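Local coordinates for protein dipeptidase AC. Metallo peptidase. MEROPS family M19 (Rhodobacter sphaeroides, PDB 3LY0) that probably hydrolyses dipeptides as a zinc-dependent metallodipeptidase, and binds here two zinc ions and a phosphinate mimic of L-Ala-D-Ala, at residues 215-219 / 249-254; 176-182 / 240-244. All blocks are in the same frame, centred on the assembly; numbering follows the deposited sequence. Where two conformers were deposited one is given.

Interaction 1: 215-219 / 249-254; sequences EKGFD and RQLAMI
Arg249 of helix 248-256 reaches across to Glu215 and Asp219 of helix 215-224. The two helices are successive outer helices of the TIM barrel. They run nearly parallel: the axes of the short segments differ by 21° and approach to 11.7 Å. The Arg249 chain bends at chi3 (64°), which brings its guanidinium edge-on to both acids. Arg249 NH2 donates to Glu215 OE2 at 2.7 Å, using the anti lone pair of that oxygen. The carboxylate and guanidinium planes are nearly coplanar there. Arg249 NH2 also donates to Asp219 OD1 at 2.9 Å, on its syn lone pair. NH1 makes a longer bond to the same oxygen, from above the carboxylate plane. The Asp219 carboxylate is turned steeply against the guanidinium. A water bridges Arg249 NE and Glu215 OE2, so that oxygen receives two donors. One positive charge thus joins two acids a helical turn apart.

Gln250 lies over one face of the buried Phe218 ring. Gln250 CG sits 3.9 Å from the Phe218 ring centroid, a CH-pi contact. Gln250 NE2 lies over the same face, offset toward its rim, 3.4 Å from Phe218 CG. OE1 turns away to the backbone N of Thr247. Met253 was deposited in two conformers. In the one given, Met253 SD lies at the ring edge, 5.2 Å from the Phe218 centroid, a Met-aromatic contact that is less certain for that reason. Ile254 closes another part of the edge, where its CG1 lies 4.0 Å from Phe218 CZ.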
ATOM      1  N   GLU A 215      12.789  11.130  -0.106  1.00 10.69           N
ATOM      2  CA  GLU A 215      13.364  11.238   1.228  1.00 11.97           C
ATOM      3  C   GLU A 215      13.156  12.624   1.846  1.00 11.22           C
ATOM      4  O   GLU A 215      12.894  12.757   3.048  1.00 11.62           O
ATOM      5  CB  GLU A 215      14.850  10.872   1.206  1.00 11.88           C
ATOM      6  CG  GLU A 215      15.438  10.703   2.602  1.00 13.93           C
ATOM      7  CD  GLU A 215      16.798  10.033   2.618  1.00 17.07           C
ATOM      8  OE1 GLU A 215      17.243   9.537   1.571  1.00 18.51           O
ATOM      9  OE2 GLU A 215      17.409   9.994   3.704  1.00 21.00           O
ATOM     10  N   LYS A 216      13.260  13.664   1.027  1.00 12.14           N
ATOM     11  CA  LYS A 216      13.045  15.009   1.553  1.00 12.64           C
ATOM     12  C   LYS A 216      11.596  15.188   1.986  1.00 13.07           C
ATOM     13  O   LYS A 216      11.330  15.782   3.028  1.00 13.33           O
ATOM     14  CB  LYS A 216      13.459  16.089   0.553  1.00 14.63           C
ATOM     15  CG  LYS A 216      14.969  16.173   0.358  1.00 14.29           C
ATOM     16  CD  LYS A 216      15.357  17.368  -0.510  1.00 21.72           C
ATOM     17  CE  LYS A 216      16.851  17.367  -0.843  1.00 25.28           C
ATOM     18  NZ  LYS A 216      17.184  16.478  -1.996  1.00 25.15           N
ATOM     19  N   GLY A 217      10.665  14.651   1.201  1.00 11.80           N
ATOM     20  CA  GLY A 217       9.258  14.734   1.568  1.00 10.90           C
ATOM     21  C   GLY A 217       9.001  13.941   2.838  1.00 10.44           C
ATOM     22  O   GLY A 217       8.251  14.373   3.722  1.00 11.73           O
ATOM     23  N   PHE A 218       9.640  12.773   2.930  1.00 10.88           N
ATOM     24  CA  PHE A 218       9.555  11.938   4.118  1.00 11.58           C
ATOM     25  C   PHE A 218      10.026  12.719   5.348  1.00 11.35           C
ATOM     26  O   PHE A 218       9.373  12.717   6.389  1.00 11.85           O
ATOM     27  CB  PHE A 218      10.410  10.681   3.902  1.00 11.77           C
ATOM     28  CG  PHE A 218      10.510   9.780   5.106  1.00 11.36           C
ATOM     29  CD1 PHE A 218       9.763   8.616   5.183  1.00 13.05           C
ATOM     30  CD2 PHE A 218      11.371  10.094   6.153  1.00 16.01           C
ATOM     31  CE1 PHE A 218       9.869   7.773   6.294  1.00 14.94           C
ATOM     32  CE2 PHE A 218      11.480   9.261   7.265  1.00 17.33           C
ATOM     33  CZ  PHE A 218      10.728   8.109   7.338  1.00 15.88           C
ATOM     34  N   ASP A 219      11.169  13.389   5.224  1.00 12.11           N
ATOM     35  CA  ASP A 219      11.685  14.178   6.339  1.00 15.28           C
ATOM     36  C   ASP A 219      10.703  15.274   6.767  1.00 14.93           C
ATOM     37  O   ASP A 219      10.558  15.555   7.955  1.00 15.28           O
ATOM     38  CB  ASP A 219      13.040  14.797   5.987  1.00 14.08           C
ATOM     39  CG  ASP A 219      14.163  13.773   5.937  1.00 18.36           C
ATOM     40  OD1 ASP A 219      13.994  12.656   6.471  1.00 18.60           O
ATOM     41  OD2 ASP A 219      15.223  14.092   5.364  1.00 21.21           O
ATOM     42  N   ARG A 249      17.907   4.895   8.519  1.00 14.96           N
ATOM     43  CA  ARG A 249      17.617   6.181   9.132  1.00 14.22           C
ATOM     44  C   ARG A 249      16.116   6.444   9.106  1.00 14.98           C
ATOM     45  O   ARG A 249      15.532   6.881  10.094  1.00 14.95           O
ATOM     46  CB  ARG A 249      18.360   7.311   8.423  1.00 14.97           C
ATOM     47  CG  ARG A 249      18.251   8.645   9.160  1.00 19.98           C
ATOM     48  CD  ARG A 249      18.774   9.800   8.336  1.00 19.24           C
ATOM     49  NE  ARG A 249      17.975   9.992   7.129  1.00 18.78           N
ATOM     50  CZ  ARG A 249      16.880  10.747   7.072  1.00 22.60           C
ATOM     51  NH1 ARG A 249      16.462  11.397   8.150  1.00 23.33           N
ATOM     52  NH2 ARG A 249      16.207  10.852   5.939  1.00 20.37           N
ATOM     53  N   GLN A 250      15.499   6.169   7.964  1.00 12.41           N
ATOM     54  CA  GLN A 250      14.051   6.320   7.853  1.00 11.96           C
ATOM     55  C   GLN A 250      13.310   5.354   8.788  1.00 12.28           C
ATOM     56  O   GLN A 250      12.335   5.720   9.452  1.00 14.21           O
ATOM     57  CB  GLN A 250      13.611   6.109   6.408  1.00 11.60           C
ATOM     58  CG  GLN A 250      14.012   7.230   5.468  1.00 12.81           C
ATOM     59  CD  GLN A 250      13.620   6.929   4.043  1.00 12.67           C
ATOM     60  OE1 GLN A 250      14.058   5.939   3.472  1.00 11.74           O
ATOM     61  NE2 GLN A 250      12.768   7.771   3.462  1.00 14.12           N
ATOM     62  N   LEU A 251      13.773   4.111   8.840  1.00 11.61           N
ATOM     63  CA  LEU A 251      13.172   3.138   9.742  1.00 11.97           C
ATOM     64  C   LEU A 251      13.243   3.612  11.199  1.00 12.23           C
ATOM     65  O   LEU A 251      12.295   3.425  11.966  1.00 12.88           O
ATOM     66  CB  LEU A 251      13.837   1.763   9.588  1.00 11.41           C
ATOM     67  CG  LEU A 251      13.651   1.057   8.244  1.00 12.16           C
ATOM     68  CD1 LEU A 251      14.460  -0.232   8.229  1.00 13.72           C
ATOM     69  CD2 LEU A 251      12.188   0.759   7.956  1.00 11.52           C
ATOM     70  N   ALA A 252      14.371   4.205  11.586  1.00 14.14           N
ATOM     71  CA  ALA A 252      14.532   4.661  12.964  1.00 14.46           C
ATOM     72  C   ALA A 252      13.527   5.762  13.292  1.00 15.02           C
ATOM     73  O   ALA A 252      12.989   5.811  14.391  1.00 16.42           O
ATOM     74  CB  ALA A 252      15.958   5.143  13.206  1.00 15.33           C
ATOM     75  N   MET A 253      13.280   6.642  12.332  1.00 16.45           N
ATOM     76  CA  MET A 253      12.298   7.701  12.520  0.63 15.42           C
ATOM     77  C   MET A 253      10.884   7.123  12.631  1.00 16.13           C
ATOM     78  O   MET A 253      10.093   7.560  13.464  1.00 14.49           O
ATOM     79  CB  MET A 253      12.426   8.719  11.387  0.63 16.26           C
ATOM     80  CG  MET A 253      13.840   9.303  11.294  0.63 18.31           C
ATOM     81  SD  MET A 253      14.293  10.049   9.714  0.63 18.57           S
ATOM     82  CE  MET A 253      13.089  11.349   9.637  0.63 14.91           C
ATOM     83  N   ILE A 254      10.573   6.130  11.801  1.00 13.27           N
ATOM     84  CA  ILE A 254       9.275   5.466  11.871  1.00 11.95           C
ATOM     85  C   ILE A 254       9.107   4.813  13.245  1.00 13.46           C
ATOM     86  O   ILE A 254       8.057   4.946  13.883  1.00 13.81           O
ATOM     87  CB  ILE A 254       9.111   4.437  10.731  1.00 11.00           C
ATOM     88  CG1 ILE A 254       9.013   5.160   9.379  1.00 12.10           C
ATOM     89  CG2 ILE A 254       7.898   3.532  10.973  1.00 13.31           C
ATOM     90  CD1 ILE A 254       9.149   4.244   8.163  1.00 14.02           C
TER
HETATM   91  O   HOH W   1      18.547   7.993   5.027  1.00 20.71           O

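Interaction 2: 176-182 / 240-244. With LY0 ((2R)-3-[(R)-[(1R)-1-aminoethyl](hydroxy)phosphoryl]-2-methylpropanoic acid), chain C.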
ATOM      1  N   VAL A 176       9.289   9.269  -5.625  1.00 10.62           N
ATOM      2  CA  VAL A 176      10.520   8.743  -6.190  1.00 10.16           C
ATOM      3  C   VAL A 176      10.256   8.177  -7.569  1.00 11.92           C
ATOM      4  O   VAL A 176       9.219   7.573  -7.812  1.00 11.63           O
ATOM      5  CB  VAL A 176      11.155   7.624  -5.311  1.00 10.33           C
ATOM      6  CG1 VAL A 176      11.554   8.159  -3.952  1.00 11.53           C
ATOM      7  CG2 VAL A 176      10.235   6.391  -5.198  1.00 10.90           C
ATOM      8  N   PRO A 177      11.202   8.361  -8.493  1.00 12.43           N
ATOM      9  CA  PRO A 177      11.130   7.565  -9.714  1.00 11.94           C
ATOM     10  C   PRO A 177      11.491   6.128  -9.381  1.00 12.30           C
ATOM     11  O   PRO A 177      12.165   5.893  -8.368  1.00 14.79           O
ATOM     12  CB  PRO A 177      12.230   8.178 -10.584  1.00 13.80           C
ATOM     13  CG  PRO A 177      13.227   8.693  -9.581  1.00 17.44           C
ATOM     14  CD  PRO A 177      12.395   9.226  -8.453  1.00 15.87           C
ATOM     15  N   PHE A 178      11.052   5.180 -10.197  1.00 11.29           N
ATOM     16  CA  PHE A 178      11.461   3.790 -10.019  1.00 12.61           C
ATOM     17  C   PHE A 178      12.871   3.613 -10.547  1.00 12.51           C
ATOM     18  O   PHE A 178      13.115   3.779 -11.742  1.00 14.65           O
ATOM     19  CB  PHE A 178      10.512   2.855 -10.755  1.00 14.31           C
ATOM     20  CG  PHE A 178       9.115   2.907 -10.242  1.00 13.32           C
ATOM     21  CD1 PHE A 178       8.774   2.251  -9.067  1.00 15.53           C
ATOM     22  CD2 PHE A 178       8.142   3.629 -10.915  1.00 15.30           C
ATOM     23  CE1 PHE A 178       7.486   2.306  -8.578  1.00 12.83           C
ATOM     24  CE2 PHE A 178       6.850   3.684 -10.435  1.00 15.42           C
ATOM     25  CZ  PHE A 178       6.519   3.023  -9.262  1.00 15.23           C
ATOM     26  N   ARG A 179      13.800   3.280  -9.655  1.00 12.38           N
ATOM     27  CA  ARG A 179      15.197   3.139 -10.039  1.00 12.65           C
ATOM     28  C   ARG A 179      15.867   2.074  -9.184  1.00 13.44           C
ATOM     29  O   ARG A 179      15.522   1.890  -8.022  1.00 12.53           O
ATOM     30  CB  ARG A 179      15.902   4.484  -9.862  1.00 13.95           C
ATOM     31  CG  ARG A 179      17.406   4.469  -9.951  1.00 19.55           C
ATOM     32  CD  ARG A 179      17.935   5.866  -9.655  1.00 25.13           C
ATOM     33  NE  ARG A 179      17.386   6.839 -10.594  1.00 25.43           N
ATOM     34  CZ  ARG A 179      16.960   8.061 -10.280  1.00 26.30           C
ATOM     35  NH1 ARG A 179      17.019   8.509  -9.032  1.00 27.98           N
ATOM     36  NH2 ARG A 179      16.485   8.851 -11.228  1.00 32.00           N
ATOM     37  N   PHE A 180      16.828   1.364  -9.762  1.00 13.22           N
ATOM     38  CA  PHE A 180      17.653   0.437  -8.993  1.00 13.39           C
ATOM     39  C   PHE A 180      19.033   0.359  -9.630  1.00 12.85           C
ATOM     40  O   PHE A 180      19.126   0.159 -10.835  1.00 14.76           O
ATOM     41  CB  PHE A 180      17.054  -0.969  -8.975  1.00 12.55           C
ATOM     42  CG  PHE A 180      17.825  -1.933  -8.108  1.00 11.83           C
ATOM     43  CD1 PHE A 180      17.438  -2.159  -6.795  1.00 12.70           C
ATOM     44  CD2 PHE A 180      18.956  -2.578  -8.592  1.00 12.91           C
ATOM     45  CE1 PHE A 180      18.147  -3.023  -5.990  1.00 15.07           C
ATOM     46  CE2 PHE A 180      19.684  -3.449  -7.790  1.00 14.70           C
ATOM     47  CZ  PHE A 180      19.279  -3.675  -6.482  1.00 15.42           C
ATOM     48  N   PRO A 181      20.100   0.516  -8.831  1.00 13.17           N
ATOM     49  CA  PRO A 181      20.054   0.874  -7.414  1.00 11.76           C
ATOM     50  C   PRO A 181      19.967   2.391  -7.280  1.00 12.72           C
ATOM     51  O   PRO A 181      20.338   3.116  -8.205  1.00 14.11           O
ATOM     52  CB  PRO A 181      21.410   0.380  -6.902  1.00 11.50           C
ATOM     53  CG  PRO A 181      22.305   0.603  -8.061  1.00 14.18           C
ATOM     54  CD  PRO A 181      21.483   0.210  -9.263  1.00 11.65           C
ATOM     55  N   GLY A 182      19.464   2.877  -6.155  1.00 12.07           N
ATOM     56  CA  GLY A 182      19.468   4.303  -5.922  1.00 14.92           C
ATOM     57  C   GLY A 182      18.908   4.686  -4.572  1.00 13.19           C
ATOM     58  O   GLY A 182      18.133   3.943  -3.976  1.00 13.49           O
ATOM     59  N   THR A 240      17.536  -4.312  -0.173  1.00 11.02           N
ATOM     60  CA  THR A 240      17.328  -4.078  -1.600  1.00 12.77           C
ATOM     61  C   THR A 240      17.313  -2.573  -1.842  1.00 10.47           C
ATOM     62  O   THR A 240      16.349  -1.902  -1.479  1.00 10.10           O
ATOM     63  CB  THR A 240      15.961  -4.638  -2.048  1.00 12.52           C
ATOM     64  OG1 THR A 240      15.946  -6.058  -1.881  1.00 12.28           O
ATOM     65  CG2 THR A 240      15.666  -4.290  -3.511  1.00 12.12           C
ATOM     66  N   PRO A 241      18.389  -2.029  -2.435  1.00 11.16           N
ATOM     67  CA  PRO A 241      18.526  -0.574  -2.601  1.00 10.09           C
ATOM     68  C   PRO A 241      17.717  -0.007  -3.768  1.00 10.61           C
ATOM     69  O   PRO A 241      18.256   0.669  -4.650  1.00 12.01           O
ATOM     70  CB  PRO A 241      20.027  -0.399  -2.845  1.00 12.41           C
ATOM     71  CG  PRO A 241      20.411  -1.675  -3.527  1.00 14.49           C
ATOM     72  CD  PRO A 241      19.631  -2.736  -2.797  1.00 11.39           C
ATOM     73  N   SER A 242      16.415  -0.272  -3.744  1.00 10.21           N
ATOM     74  CA  SER A 242      15.458   0.366  -4.646  1.00 11.98           C
ATOM     75  C   SER A 242      15.089   1.745  -4.109  1.00  9.54           C
ATOM     76  O   SER A 242      14.980   1.929  -2.901  1.00 10.33           O
ATOM     77  CB  SER A 242      14.186  -0.480  -4.732  1.00 10.16           C
ATOM     78  OG  SER A 242      13.106   0.275  -5.276  1.00 11.38           O
ATOM     79  N   THR A 243      14.878   2.712  -4.996  1.00 10.17           N
ATOM     80  CA  THR A 243      14.402   4.035  -4.568  1.00 10.65           C
ATOM     81  C   THR A 243      13.103   3.980  -3.748  1.00 10.10           C
ATOM     82  O   THR A 243      12.796   4.919  -3.008  1.00 10.85           O
ATOM     83  CB  THR A 243      14.157   4.950  -5.777  1.00 10.74           C
ATOM     84  OG1 THR A 243      13.363   4.243  -6.738  1.00 12.30           O
ATOM     85  CG2 THR A 243      15.503   5.318  -6.430  1.00 13.24           C
ATOM     86  N   ARG A 244      12.350   2.892  -3.905  1.00 10.02           N
ATOM     87  CA  ARG A 244      11.067   2.727  -3.216  1.00 10.71           C
ATOM     88  C   ARG A 244      11.177   2.230  -1.774  1.00  9.81           C
ATOM     89  O   ARG A 244      10.200   2.284  -1.016  1.00 10.17           O
ATOM     90  CB  ARG A 244      10.155   1.818  -4.027  1.00  8.67           C
ATOM     91  CG  ARG A 244       9.374   2.569  -5.095  1.00  9.78           C
ATOM     92  CD  ARG A 244       8.199   3.318  -4.477  1.00 10.90           C
ATOM     93  NE  ARG A 244       7.060   2.440  -4.206  1.00 10.10           N
ATOM     94  CZ  ARG A 244       6.678   2.009  -3.005  1.00 11.09           C
ATOM     95  NH1 ARG A 244       7.343   2.347  -1.905  1.00 10.47           N
ATOM     96  NH2 ARG A 244       5.597   1.246  -2.906  1.00  9.75           N
TER
HETATM   97  P   LY0 C 363       1.790   0.486  -7.175  1.00 12.30           P
HETATM   98  C1  LY0 C 363       0.964   1.043  -9.785  1.00 16.69           C
HETATM   99  N1  LY0 C 363      -0.641   1.342  -7.920  1.00 11.58           N
HETATM  100  C2  LY0 C 363       0.472   0.565  -8.436  1.00 13.43           C
HETATM  101  C4  LY0 C 363       3.020  -0.804  -7.621  1.00 13.75           C
HETATM  102  C5  LY0 C 363       4.459  -0.374  -7.548  1.00 13.92           C
HETATM  103  C6  LY0 C 363       4.788   0.357  -6.274  1.00 12.37           C
HETATM  104  C7  LY0 C 363       5.451  -1.441  -7.932  1.00 16.28           C
HETATM  105  O31 LY0 C 363       1.086   0.175  -5.876  1.00 12.01           O
HETATM  106  O32 LY0 C 363       2.457   1.896  -7.053  1.00 11.45           O
HETATM  107  O61 LY0 C 363       5.954   1.045  -6.194  1.00 12.92           O
HETATM  108  O62 LY0 C 363       4.004   0.373  -5.310  1.00 11.69           O
HETATM  109  O   HOH W   2      13.316  -0.087  -7.884  1.00 12.83           O
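Phe178 and Arg244 lie side by side across this contact and meet the ligand carboxylate together. Arg244 NE donates to LY0 O61 at 2.7 Å, and Arg244 NH2 donates to LY0 O62 at 3.0 Å, almost straight. The carboxylate is therefore gripped by both oxygens, as expected for the C-terminal end of a bound dipeptide. Phe178 turns its ring edge to the same O61. The Arg244 chain folds at chi2 (-78°) and chi3 (-79°), which brings the guanidinium to the ligand, where His233 O and Ser234 OG also hold it. Val176 CG2 packs on Arg244 CD at 3.8 Å.

Behind this shell, Ser242 OG accepts from Arg244 N in an ST turn. Thr243 OG1 donates to Pro177 O at 2.6 Å, in the carbonyl plane, and accepts from Arg179 N. Its backbone N donates to Arg179 O. A valine in place of Thr243 would probably leave Pro177 O and Arg179 N without this shared partner and loosen the backbone that flanks Phe178. Farther out, Gly182 N donates to Pro241 O at 2.9 Å. Phe180 packs on Pro241, and Phe180 CE1 lies 3.5 Å from Pro241 CD.

Strand 179-180 pairs antiparallel with strand 79-80, where Glu80 binds Arg179. On the other segment, Ser242 and Arg244 touch Phe269 of helix 267-270.

How the interactions relate
The segments alternate along the chain: 176-182, 215-219, 240-244, then 249-254. The centres of the two contacts lie 15 Å apart. Their nearest atoms come to about 5 Å without touching. Interaction 1 packs two helices on the outside of the barrel, whereas interaction 2 joins a loop and the short strand 179-180 to the loop that carries Arg244. Short connections link them. Helix 248-256 begins four residues after Arg244, and helix 215-224 follows shortly after the zinc ligand His212. Pro184, just beyond Gly182, makes a backbone hydrogen bond with Glu215 and touches Gln250. The loop that carries Arg244 thus runs directly into one helix of the pair, while the other segment meets the pair through Pro184.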